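Local coordinates for methyltransferase WBDD (Escherichia coli, PDB 4AZS), which is a bifunctional kinase and methyltransferase that regulates the chain length of the O antigen in Escherichia coli O9a, at residues W438-W443 and E469-A474. Numbering follows the deposited sequence.
Sequences WLYAVW and EQQRGA
Y440, on the helix 435-443, meets Q471 and G473 of the loop leading into the helix 475-485 in a small van der Waals contact made by one side chain of the helix with two loop residues. The buried area, 123 Å² summed over both sides, and the absence of any hydrogen bond between the two segments support this reading. It is plain structural packing, centred about 46 Å from the centre of the chain, with no residue in the AMP or S-adenosylmethionine pockets. The backbones stay well apart, their closest CA atoms being Y440 CA and G473 CA at 7.4 Å, and the tyrosine spans the gap because its CG stands anti to the backbone N (chi1 179°), which sends the ring outward from the helix. Its phenol end then runs into the aliphatic part of the glutamine: Y440 OH is 3.5 Å from Q471 CB, while Y440 CZ lies 3.6 Å from Q471 CG. The two side chains cross at roughly a right angle, and the glutamine chain is bent at chi2 (-61°), carrying its amide away from the phenol; Q471 NE2 instead donates to the carbonyl O of S467. Q471 CG comes obliquely to the ring, whereas G473 lies at the edge, near the ring plane, with its CA 3.7 Å from Y440 CE2. G473 has a positive phi (64°), and the peptide to A474 is modelled as cis, although A474 is poorly ordered. A second subunit packs on E469, Q470 and A474 of the loop, and W443 meets W478 of a third. Y440 and L439 both touch E476 of the helix 475-485, while W438 and V442 face the helices 397-410 and 452-460, so the helix 435-443 is wedged among three others and meets the loop through Y440.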
# COMPACT_ATOMS: atom_id res chain seq x y z
N TRP A 438 -60.20 34.25 -37.02
CA TRP A 438 -60.64 32.86 -37.20
C TRP A 438 -60.89 32.18 -35.87
O TRP A 438 -61.99 31.65 -35.61
CB TRP A 438 -59.55 32.13 -37.98
CG TRP A 438 -59.66 30.65 -38.05
CD1 TRP A 438 -60.77 29.89 -38.32
CD2 TRP A 438 -58.57 29.69 -37.91
NE1 TRP A 438 -60.45 28.56 -38.33
CE2 TRP A 438 -59.16 28.38 -38.09
CE3 TRP A 438 -57.20 29.80 -37.67
CZ2 TRP A 438 -58.41 27.22 -38.02
CZ3 TRP A 438 -56.44 28.62 -37.59
CH2 TRP A 438 -57.04 27.36 -37.76
N LEU A 439 -59.91 32.28 -35.00
CA LEU A 439 -60.01 31.69 -33.68
C LEU A 439 -61.11 32.35 -32.87
O LEU A 439 -61.86 31.67 -32.16
CB LEU A 439 -58.66 31.80 -32.95
CG LEU A 439 -58.66 32.05 -31.43
CD1 LEU A 439 -59.06 30.78 -30.70
CD2 LEU A 439 -57.30 32.53 -30.89
N TYR A 440 -61.22 33.67 -32.98
CA TYR A 440 -62.24 34.36 -32.24
C TYR A 440 -63.59 33.85 -32.71
O TYR A 440 -64.47 33.64 -31.91
CB TYR A 440 -62.11 35.89 -32.36
CG TYR A 440 -63.18 36.63 -31.62
CD1 TYR A 440 -64.37 36.91 -32.23
CD2 TYR A 440 -63.01 37.05 -30.29
CE1 TYR A 440 -65.39 37.58 -31.58
CE2 TYR A 440 -64.04 37.72 -29.62
CZ TYR A 440 -65.23 37.96 -30.28
OH TYR A 440 -66.31 38.60 -29.69
N ALA A 441 -63.76 33.62 -34.01
CA ALA A 441 -65.07 33.16 -34.49
C ALA A 441 -65.37 31.81 -33.94
O ALA A 441 -66.50 31.51 -33.61
CB ALA A 441 -65.15 33.14 -36.02
N VAL A 442 -64.37 30.97 -33.82
CA VAL A 442 -64.63 29.63 -33.37
C VAL A 442 -65.08 29.69 -31.94
O VAL A 442 -66.02 28.96 -31.54
CB VAL A 442 -63.40 28.72 -33.43
CG1 VAL A 442 -63.71 27.39 -32.77
CG2 VAL A 442 -62.95 28.52 -34.86
N TRP A 443 -64.42 30.54 -31.16
CA TRP A 443 -64.74 30.68 -29.76
C TRP A 443 -66.11 31.21 -29.49
O TRP A 443 -66.63 30.96 -28.44
CB TRP A 443 -63.69 31.51 -29.01
CG TRP A 443 -62.60 30.62 -28.46
CD1 TRP A 443 -61.56 30.01 -29.17
CD2 TRP A 443 -62.43 30.16 -27.08
NE1 TRP A 443 -60.77 29.24 -28.35
CE2 TRP A 443 -61.23 29.29 -27.07
CE3 TRP A 443 -63.11 30.38 -25.89
CZ2 TRP A 443 -60.77 28.68 -25.92
CZ3 TRP A 443 -62.62 29.76 -24.73
CH2 TRP A 443 -61.48 28.94 -24.76
N GLU A 469 -59.70 42.14 -32.53
CA GLU A 469 -59.17 43.18 -31.69
C GLU A 469 -60.18 44.30 -31.43
O GLU A 469 -59.97 45.16 -30.56
CB GLU A 469 -57.89 43.69 -32.31
CG GLU A 469 -58.09 44.35 -33.66
CD GLU A 469 -56.95 45.29 -34.06
OE1 GLU A 469 -55.77 44.89 -33.91
OE2 GLU A 469 -57.24 46.40 -34.54
N GLN A 470 -61.29 44.31 -32.19
CA GLN A 470 -62.31 45.32 -32.05
C GLN A 470 -63.34 44.88 -31.01
O GLN A 470 -64.32 45.60 -30.71
CB GLN A 470 -63.02 45.57 -33.40
CG GLN A 470 -62.21 46.33 -34.46
CD GLN A 470 -63.06 46.50 -35.75
OE1 GLN A 470 -64.19 46.01 -35.84
NE2 GLN A 470 -62.52 47.17 -36.74
N GLN A 471 -63.17 43.66 -30.51
CA GLN A 471 -64.12 43.10 -29.56
C GLN A 471 -63.46 43.04 -28.20
O GLN A 471 -62.22 43.17 -28.09
CB GLN A 471 -64.60 41.68 -29.97
CG GLN A 471 -64.85 41.36 -31.46
CD GLN A 471 -65.93 42.18 -32.16
OE1 GLN A 471 -66.95 42.55 -31.57
NE2 GLN A 471 -65.71 42.46 -33.46
N ARG A 472 -64.27 42.86 -27.17
CA ARG A 472 -63.74 42.69 -25.81
C ARG A 472 -62.85 41.43 -25.75
O ARG A 472 -61.81 41.45 -25.07
CB ARG A 472 -64.83 42.69 -24.70
CG ARG A 472 -66.29 42.60 -25.16
CD ARG A 472 -67.26 43.15 -24.11
NE ARG A 472 -68.65 42.75 -24.38
CZ ARG A 472 -69.55 43.42 -25.12
NH1 ARG A 472 -69.24 44.58 -25.69
NH2 ARG A 472 -70.77 42.94 -25.28
N GLY A 473 -63.24 40.40 -26.50
CA GLY A 473 -62.46 39.17 -26.66
C GLY A 473 -62.39 38.49 -25.31
O GLY A 473 -63.26 37.70 -24.96
N ALA A 474 -61.31 38.70 -24.58
CA ALA A 474 -59.97 38.82 -25.14
C ALA A 474 -59.32 37.51 -24.71
O ALA A 474 -58.11 37.30 -24.82
CB ALA A 474 -59.24 40.01 -24.52